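Side-chain contacts in peptide synthetase, module 7 (Actinoplanes teichomyceticus, PDB 4TX3), which supplies a condensation-type domain of a nonribosomal peptide synthetase, which probably recruits the cytochrome P450 enzymes that cross-link the teicoplanin peptide: residues Ala159-Ala164 / Arg169-Ala174; Ala58-Val63 / Val91-Val96; Leu269-Thr274 / Ser455-Leu460. All blocks are in the same frame, centred on the assembly; numbering follows the deposited sequence.

Contact 1 of 3, residues Ala159-Ala164 / Arg169-Ala174; sequences AAAYGA and RAPERA
Ala-164, near the end of helix 148-166, is clasped by the chain as it turns back along the helix. Arg-169 N donates to Ala-164 O at 3.1 Å, and the bond is nearly straight (167° at the hydrogen). It reaches the oxygen from above the carbonyl plane. Packing is tightest here: the Ala-164 methyl lies 3.5 Å from Arg-169 O. Arg-169 then lays its side chain over the same alanine. CG sits between the backbone N and the carbonyl carbon (chi1 73°), and the chain runs extended to NE. This puts one guanidinium face over Ala-164 CA, 3.8 Å from the plane. Pro-171 continues the cover one turn back, with CG 3.9 Å from Ala-161 CB.

The Arg-173 end is looser. Its guanidinium comes no nearer than 4.1 Å, from NH1 to Ala-160 CB, and the methyl sits toward the rim of one face. Arg-173 NH1 forms a salt bridge with Asp-157 of helix 148-166. The NE of Arg-173 and the NH2 of Arg-169 each form a salt bridge with an acidic side chain of another protein chain. The backbone of Glu-172 also hydrogen-bonds to that chain. Here the return segment after a helix of the condensation fold carries charged side chains into a protein-protein interface, consistent with a platform for recruiting a partner enzyme.

Contact 2 of 3, residues Ala58-Val63 / Val91-Val96; sequences AALRDV and VRLTPV
This is a helix-to-loop contact in the N-terminal lobe of the condensation fold, where Leu-60 and Arg-61 meet Val-91 and Leu-93. The helix, 53-66, lies beside strand 123-129 of the lobe's sheet. The loop segment 91-96 leads into strand 96-97 at the edge of that sheet. The contact is apolar on its inner side and polar on its outer side.

On the inner side, Leu-60 and Leu-93 cross at about a right angle. They touch through single methyls, CD1 of Leu-60 against CD2 of Leu-93 at 3.8 Å. Both leucines are buried, and strand 123-129 adds further cover: Leu-60 touches Cys-125 and Leu-93 touches Leu-127. Val-91 points at the helix with both methyls. CG1, which stands anti to the backbone N (chi1 177°), packs on Leu-60 CB at 4.1 Å. CG2 rests on the helix backbone, 3.9 Å from Arg-61 N. The valine thus straddles two successive helix residues.

On the outer side, Arg-61 does not start out toward the loop, but a bend at chi3 (-69°) brings its guanidinium nearer to it. Arg-61 NH2 donates to Val-91 O at 3.1 Å. The same nitrogen forms a salt bridge with Glu-57, which lies one turn earlier in the helix, outside the two segments, and whose OE2 accepts from Leu-93 N. A serine here would lack the guanidinium and would probably leave Val-91 O without this donor and Glu-57 without its positive partner. Val-91 O sits at the guanidinium edge, in its plane, and the angle at the NH2 hydrogen is 163°.

Contact 3 of 3, residues Leu269-Thr274 / Ser455-Leu460; sequences LAMLLT and SDLDIL
Met-271 meets Leu-457 with the root of its side chain rather than with its sulfur. The nearest approach is from Met-271 CB to the Leu-457 methyl CD1, at 3.8 Å. The sulfur stands further back, with Met-271 SD 4.7 Å from Leu-457 CD1. The methionine chain sets off with CG beside the backbone N (chi1 -73°) and bends at chi3. The Met-271 side chain also touches Phe-320, Val-323 and Ile-454, so the residue bridges more than one neighbour. Leu-457 reaches in from the loop with CG anti to its own carbonyl carbon (chi1 -66°). The reaching methyl CD1 also comes to 4.2 Å from Met-271 O, so it settles against the helix backbone as well as the side chain.

The second touch is lighter. Leu-272 CD1 and Ile-459 CG2 meet methyl to methyl at 4.3 Å. Leu-272 also touches Arg-438, Leu-439 and Val-442, so Ile-459 meets a leucine that packs on helix 429-448 as well. The contact joins helix 261-278 to the segment that follows helix 429-448, near the end of the modelled chain, in the condensation fold.

Between the two inward-pointing residues, Asp-458 turns the other way and shapes the loop. Its OD2 forms a salt bridge with Arg-441, while Gln-445 donates to Asp-458 O and Arg-438 to Ile-459 O. The other carboxylate oxygen, OD1 of Asp-458, accepts from Leu-460 N at 3.1 Å, closing an Asx turn. The donor approaches from above the carboxylate plane, 55° out of it.

Contacts 1 and 2 are neighbours, with centres 14 Å apart, and helices 148-166 and 53-66 join them. Ala-59 CB lies 3.6 Å from Tyr-162 N, and Ala-161 CB lies 3.8 Å from Asp-62 CB. Pro-171 also rests on Asp-62, whose carboxylate pairs with Arg-165 of helix 148-166. Contact 3 is remote, on the other side of the chain's centre. Its centre is about 54 Å from that of contact 1 and 51 Å from that of contact 2, with nearest atoms about 36 and 35 Å away. Contact 1 alone of the three is touched by another protein chain. Contact 2 is on the same side of the chain's centre as contact 1.

Contact 1 of 3, residues Ala159-Ala164 / Arg169-Ala174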
loop_
_atom_site.group_PDB
_atom_site.type_symbol
_atom_site.label_atom_id
_atom_site.label_comp_id
_atom_site.label_asym_id
_atom_site.label_seq_id
_atom_site.Cartn_x
_atom_site.Cartn_y
_atom_site.Cartn_z
ATOM N N ALA B 159 13.207 6.637 5.570
ATOM C CA ALA B 159 13.650 5.306 5.973
ATOM C C ALA B 159 14.620 4.689 4.966
ATOM O O ALA B 159 15.654 4.136 5.351
ATOM C CB ALA B 159 12.451 4.395 6.168
ATOM N N ALA B 160 14.278 4.766 3.684
ATOM C CA ALA B 160 15.135 4.221 2.628
ATOM C C ALA B 160 16.510 4.895 2.612
ATOM O O ALA B 160 17.545 4.222 2.503
ATOM C CB ALA B 160 14.466 4.367 1.266
ATOM N N ALA B 161 16.518 6.220 2.735
ATOM C CA ALA B 161 17.767 6.967 2.716
ATOM C C ALA B 161 18.558 6.798 4.026
ATOM O O ALA B 161 19.792 6.736 3.993
ATOM C CB ALA B 161 17.501 8.423 2.441
ATOM N N TYR B 162 17.865 6.704 5.166
ATOM C CA TYR B 162 18.559 6.479 6.442
ATOM C C TYR B 162 19.267 5.124 6.449
ATOM O O TYR B 162 20.399 5.018 6.914
ATOM C CB TYR B 162 17.599 6.568 7.628
ATOM C CG TYR B 162 18.264 6.340 8.983
ATOM C CD1 TYR B 162 19.132 7.282 9.522
ATOM C CD2 TYR B 162 18.016 5.182 9.724
ATOM C CE1 TYR B 162 19.741 7.082 10.753
ATOM C CE2 TYR B 162 18.613 4.976 10.967
ATOM C CZ TYR B 162 19.475 5.932 11.480
ATOM O OH TYR B 162 20.079 5.746 12.714
ATOM N N GLY B 163 18.591 4.103 5.928
ATOM C CA GLY B 163 19.173 2.788 5.772
ATOM C C GLY B 163 20.532 2.844 5.106
ATOM O O GLY B 163 21.524 2.366 5.665
ATOM N N ALA B 164 20.585 3.449 3.922
ATOM C CA ALA B 164 21.826 3.544 3.144
ATOM C C ALA B 164 22.893 4.401 3.819
ATOM O O ALA B 164 24.043 3.972 3.955
ATOM C CB ALA B 164 21.533 4.093 1.745
ATOM N N ARG B 169 26.756 4.452 2.564
ATOM C CA ARG B 169 26.609 4.764 1.143
ATOM C C ARG B 169 25.470 5.764 0.914
ATOM O O ARG B 169 24.534 5.858 1.724
ATOM C CB ARG B 169 26.356 3.489 0.325
ATOM C CG ARG B 169 24.953 2.935 0.519
ATOM C CD ARG B 169 24.611 1.719 -0.331
ATOM N NE ARG B 169 23.231 1.334 -0.041
ATOM C CZ ARG B 169 22.873 0.504 0.935
ATOM N NH1 ARG B 169 23.793 -0.072 1.698
ATOM N NH2 ARG B 169 21.596 0.239 1.141
ATOM N N ALA B 170 25.562 6.519 -0.178
ATOM C CA ALA B 170 24.442 7.337 -0.649
ATOM C C ALA B 170 23.329 6.409 -1.178
ATOM O O ALA B 170 23.622 5.295 -1.642
ATOM C CB ALA B 170 24.906 8.315 -1.729
ATOM N N PRO B 171 22.051 6.844 -1.094
ATOM C CA PRO B 171 20.970 5.944 -1.518
ATOM C C PRO B 171 21.112 5.549 -2.988
ATOM O O PRO B 171 21.471 6.399 -3.801
ATOM C CB PRO B 171 19.701 6.778 -1.287
ATOM C CG PRO B 171 20.106 7.876 -0.370
ATOM C CD PRO B 171 21.537 8.162 -0.683
ATOM N N GLU B 172 20.882 4.278 -3.306
ATOM C CA GLU B 172 20.878 3.818 -4.694
ATOM C C GLU B 172 19.437 3.623 -5.156
ATOM O O GLU B 172 18.839 2.578 -4.900
ATOM C CB GLU B 172 21.668 2.514 -4.842
ATOM C CG GLU B 172 23.146 2.637 -4.486
ATOM C CD GLU B 172 23.865 1.282 -4.366
ATOM O OE1 GLU B 172 23.537 0.494 -3.449
ATOM O OE2 GLU B 172 24.779 1.014 -5.177
ATOM N N ARG B 173 18.867 4.638 -5.806
ATOM C CA ARG B 173 17.479 4.549 -6.264
ATOM C C ARG B 173 17.322 5.091 -7.663
ATOM O O ARG B 173 18.044 5.999 -8.060
ATOM C CB ARG B 173 16.522 5.321 -5.343
ATOM C CG ARG B 173 16.820 5.206 -3.856
ATOM C CD ARG B 173 15.632 5.644 -3.031
ATOM N NE ARG B 173 14.462 4.832 -3.325
ATOM C CZ ARG B 173 13.240 5.092 -2.876
ATOM N NH1 ARG B 173 13.013 6.153 -2.117
ATOM N NH2 ARG B 173 12.244 4.291 -3.198
ATOM N N ALA B 174 16.355 4.544 -8.393
ATOM C CA ALA B 174 15.844 5.176 -9.607
ATOM C C ALA B 174 15.165 6.514 -9.274
ATOM O O ALA B 174 14.423 6.616 -8.295
ATOM C CB ALA B 174 14.861 4.245 -10.312
#

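Contact 2 of 3, residues Ala58-Val63 / Val91-Val96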
loop_
_atom_site.group_PDB
_atom_site.type_symbol
_atom_site.label_atom_id
_atom_site.label_comp_id
_atom_site.label_asym_id
_atom_site.label_seq_id
_atom_site.Cartn_x
_atom_site.Cartn_y
_atom_site.Cartn_z
ATOM N N ALA B 58 21.833 13.348 6.724
ATOM C CA ALA B 58 22.100 13.155 5.301
ATOM C C ALA B 58 20.845 12.634 4.610
ATOM O O ALA B 58 20.591 12.940 3.448
ATOM C CB ALA B 58 23.268 12.191 5.095
ATOM N N ALA B 59 20.063 11.856 5.351
ATOM C CA ALA B 59 18.882 11.215 4.817
ATOM C C ALA B 59 17.799 12.253 4.516
ATOM O O ALA B 59 17.227 12.251 3.422
ATOM C CB ALA B 59 18.377 10.168 5.775
ATOM N N LEU B 60 17.535 13.131 5.482
ATOM C CA LEU B 60 16.592 14.240 5.312
ATOM C C LEU B 60 16.932 15.052 4.061
ATOM O O LEU B 60 16.073 15.350 3.236
ATOM C CB LEU B 60 16.608 15.135 6.550
ATOM C CG LEU B 60 15.960 14.486 7.775
ATOM C CD1 LEU B 60 16.374 15.187 9.086
ATOM C CD2 LEU B 60 14.451 14.493 7.603
ATOM N N ARG B 61 18.210 15.378 3.930
ATOM C CA ARG B 61 18.757 16.001 2.734
ATOM C C ARG B 61 18.471 15.183 1.455
ATOM O O ARG B 61 18.159 15.756 0.403
ATOM C CB ARG B 61 20.262 16.194 2.926
ATOM C CG ARG B 61 20.882 17.302 2.142
ATOM C CD ARG B 61 22.373 17.398 2.469
ATOM N NE ARG B 61 22.618 17.867 3.834
ATOM C CZ ARG B 61 23.429 17.269 4.705
ATOM N NH1 ARG B 61 24.078 16.153 4.371
ATOM N NH2 ARG B 61 23.584 17.783 5.919
ATOM N N ASP B 62 18.574 13.851 1.547
ATOM C CA ASP B 62 18.335 12.967 0.400
ATOM C C ASP B 62 16.874 12.912 -0.008
ATOM O O ASP B 62 16.560 12.706 -1.180
ATOM C CB ASP B 62 18.810 11.545 0.686
ATOM C CG ASP B 62 20.322 11.435 0.765
ATOM O OD1 ASP B 62 21.032 12.305 0.205
ATOM O OD2 ASP B 62 20.803 10.477 1.410
ATOM N N VAL B 63 15.975 13.083 0.955
ATOM C CA VAL B 63 14.568 13.071 0.624
ATOM C C VAL B 63 14.257 14.286 -0.231
ATOM O O VAL B 63 13.481 14.199 -1.181
ATOM C CB VAL B 63 13.693 13.061 1.874
ATOM C CG1 VAL B 63 12.206 13.293 1.516
ATOM C CG2 VAL B 63 13.882 11.747 2.615
ATOM N N VAL B 91 20.140 21.137 5.206
ATOM C CA VAL B 91 19.671 20.532 6.443
ATOM C C VAL B 91 20.783 20.563 7.461
ATOM O O VAL B 91 21.867 20.035 7.206
ATOM C CB VAL B 91 19.201 19.075 6.255
ATOM C CG1 VAL B 91 18.789 18.480 7.600
ATOM C CG2 VAL B 91 18.053 18.998 5.264
ATOM N N ARG B 92 20.530 21.196 8.603
ATOM C CA ARG B 92 21.444 21.078 9.734
ATOM C C ARG B 92 20.682 20.547 10.941
ATOM O O ARG B 92 19.681 21.120 11.358
ATOM C CB ARG B 92 22.105 22.413 10.046
ATOM C CG ARG B 92 23.284 22.270 10.974
ATOM C CD ARG B 92 24.088 23.550 11.035
ATOM N NE ARG B 92 25.455 23.293 11.479
ATOM C CZ ARG B 92 26.393 24.229 11.583
ATOM N NH1 ARG B 92 26.110 25.489 11.272
ATOM N NH2 ARG B 92 27.614 23.906 11.992
ATOM N N LEU B 93 21.145 19.437 11.498
ATOM C CA LEU B 93 20.324 18.735 12.475
ATOM C C LEU B 93 21.023 18.570 13.820
ATOM O O LEU B 93 21.159 17.461 14.337
ATOM C CB LEU B 93 19.909 17.366 11.928
ATOM C CG LEU B 93 18.691 16.761 12.620
ATOM C CD1 LEU B 93 17.428 17.565 12.327
ATOM C CD2 LEU B 93 18.526 15.301 12.233
ATOM N N THR B 94 21.454 19.682 14.395
ATOM C CA THR B 94 22.051 19.653 15.716
ATOM C C THR B 94 20.961 19.368 16.754
ATOM O O THR B 94 19.962 20.085 16.825
ATOM C CB THR B 94 22.757 20.976 16.028
ATOM O OG1 THR B 94 21.784 22.018 16.077
ATOM C CG2 THR B 94 23.758 21.309 14.933
ATOM N N PRO B 95 21.150 18.312 17.557
ATOM C CA PRO B 95 20.157 17.909 18.559
ATOM C C PRO B 95 19.886 19.000 19.591
ATOM O O PRO B 95 20.781 19.770 19.955
ATOM C CB PRO B 95 20.800 16.686 19.231
ATOM C CG PRO B 95 21.844 16.215 18.280
ATOM C CD PRO B 95 22.341 17.443 17.587
ATOM N N VAL B 96 18.637 19.052 20.039
ATOM C CA VAL B 96 18.168 19.999 21.038
ATOM C C VAL B 96 17.819 19.222 22.298
ATOM O O VAL B 96 16.915 18.385 22.256
ATOM C CB VAL B 96 16.917 20.773 20.534
ATOM C CG1 VAL B 96 16.327 21.634 21.631
ATOM C CG2 VAL B 96 17.255 21.598 19.298
#

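Contact 3 of 3, residues Leu269-Thr274 / Ser455-Leu460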
loop_
_atom_site.group_PDB
_atom_site.type_symbol
_atom_site.label_atom_id
_atom_site.label_comp_id
_atom_site.label_asym_id
_atom_site.label_seq_id
_atom_site.Cartn_x
_atom_site.Cartn_y
_atom_site.Cartn_z
ATOM N N LEU B 269 -25.765 14.119 7.446
ATOM C CA LEU B 269 -25.240 15.418 7.869
ATOM C C LEU B 269 -26.011 16.584 7.229
ATOM O O LEU B 269 -26.281 17.600 7.890
ATOM C CB LEU B 269 -23.751 15.534 7.530
ATOM C CG LEU B 269 -23.094 16.892 7.808
ATOM C CD1 LEU B 269 -23.096 17.239 9.280
ATOM C CD2 LEU B 269 -21.679 16.930 7.253
ATOM N N ALA B 270 -26.365 16.435 5.950
ATOM C CA ALA B 270 -27.121 17.473 5.260
ATOM C C ALA B 270 -28.499 17.629 5.917
ATOM O O ALA B 270 -29.001 18.746 6.069
ATOM C CB ALA B 270 -27.256 17.157 3.752
ATOM N N MET B 271 -29.112 16.514 6.312
ATOM C CA MET B 271 -30.398 16.579 7.000
ATOM C C MET B 271 -30.229 17.257 8.351
ATOM O O MET B 271 -31.113 17.992 8.808
ATOM C CB MET B 271 -31.000 15.188 7.197
ATOM C CG MET B 271 -31.530 14.571 5.931
ATOM S SD MET B 271 -31.891 12.824 6.192
ATOM C CE MET B 271 -33.669 12.845 6.476
ATOM N N LEU B 272 -29.091 17.013 8.989
ATOM C CA LEU B 272 -28.840 17.598 10.295
ATOM C C LEU B 272 -28.703 19.100 10.181
ATOM O O LEU B 272 -29.230 19.839 11.010
ATOM C CB LEU B 272 -27.596 16.993 10.936
ATOM C CG LEU B 272 -27.169 17.550 12.296
ATOM C CD1 LEU B 272 -28.263 17.395 13.357
ATOM C CD2 LEU B 272 -25.894 16.887 12.745
ATOM N N LEU B 273 -28.004 19.559 9.151
ATOM C CA LEU B 273 -27.768 20.995 9.001
ATOM C C LEU B 273 -29.074 21.719 8.658
ATOM O O LEU B 273 -29.321 22.810 9.153
ATOM C CB LEU B 273 -26.692 21.263 7.944
ATOM C CG LEU B 273 -25.276 20.816 8.334
ATOM C CD1 LEU B 273 -24.368 20.789 7.127
ATOM C CD2 LEU B 273 -24.699 21.731 9.400
ATOM N N THR B 274 -29.914 21.111 7.822
ATOM C CA THR B 274 -31.220 21.687 7.544
ATOM C C THR B 274 -31.997 21.804 8.853
ATOM O O THR B 274 -32.606 22.821 9.131
ATOM C CB THR B 274 -32.024 20.846 6.530
ATOM O OG1 THR B 274 -31.397 20.912 5.242
ATOM C CG2 THR B 274 -33.438 21.384 6.407
ATOM N N SER B 455 -38.029 16.524 9.070
ATOM C CA SER B 455 -38.892 17.097 10.100
ATOM C C SER B 455 -39.203 16.137 11.263
ATOM O O SER B 455 -39.599 16.586 12.337
ATOM C CB SER B 455 -40.207 17.556 9.475
ATOM O OG SER B 455 -40.924 16.436 8.979
ATOM N N ASP B 456 -39.053 14.834 11.038
ATOM C CA ASP B 456 -39.223 13.849 12.101
ATOM C C ASP B 456 -37.929 13.474 12.821
ATOM O O ASP B 456 -37.941 12.547 13.615
ATOM C CB ASP B 456 -39.819 12.537 11.577
ATOM C CG ASP B 456 -40.974 12.736 10.631
ATOM O OD1 ASP B 456 -41.776 13.688 10.843
ATOM O OD2 ASP B 456 -41.084 11.893 9.693
ATOM N N LEU B 457 -36.818 14.139 12.519
ATOM C CA LEU B 457 -35.554 13.812 13.174
ATOM C C LEU B 457 -35.573 14.324 14.613
ATOM O O LEU B 457 -35.857 15.495 14.866
ATOM C CB LEU B 457 -34.361 14.404 12.419
ATOM C CG LEU B 457 -34.062 13.866 11.014
ATOM C CD1 LEU B 457 -32.812 14.515 10.437
ATOM C CD2 LEU B 457 -33.944 12.341 10.967
ATOM N N ASP B 458 -35.288 13.432 15.553
ATOM C CA ASP B 458 -35.179 13.805 16.952
ATOM C C ASP B 458 -33.747 14.242 17.268
ATOM O O ASP B 458 -32.807 13.469 17.133
ATOM C CB ASP B 458 -35.599 12.640 17.845
ATOM C CG ASP B 458 -35.522 12.982 19.332
ATOM O OD1 ASP B 458 -35.620 14.179 19.684
ATOM O OD2 ASP B 458 -35.352 12.047 20.150
ATOM N N ILE B 459 -33.586 15.490 17.673
ATOM C CA ILE B 459 -32.274 16.008 18.020
ATOM C C ILE B 459 -32.221 16.431 19.482
ATOM O O ILE B 459 -31.316 17.165 19.893
ATOM C CB ILE B 459 -31.898 17.215 17.158
ATOM C CG1 ILE B 459 -32.881 18.353 17.430
ATOM C CG2 ILE B 459 -31.870 16.830 15.699
ATOM C CD1 ILE B 459 -32.563 19.616 16.733
ATOM N N LEU B 460 -33.206 15.998 20.260
ATOM C CA LEU B 460 -33.188 16.264 21.684
ATOM C C LEU B 460 -32.007 15.529 22.289
ATOM O O LEU B 460 -31.832 14.336 22.042
ATOM C CB LEU B 460 -34.494 15.826 22.346
ATOM C CG LEU B 460 -34.530 16.128 23.845
ATOM C CD1 LEU B 460 -34.618 17.631 24.069
ATOM C CD2 LEU B 460 -35.672 15.395 24.529
#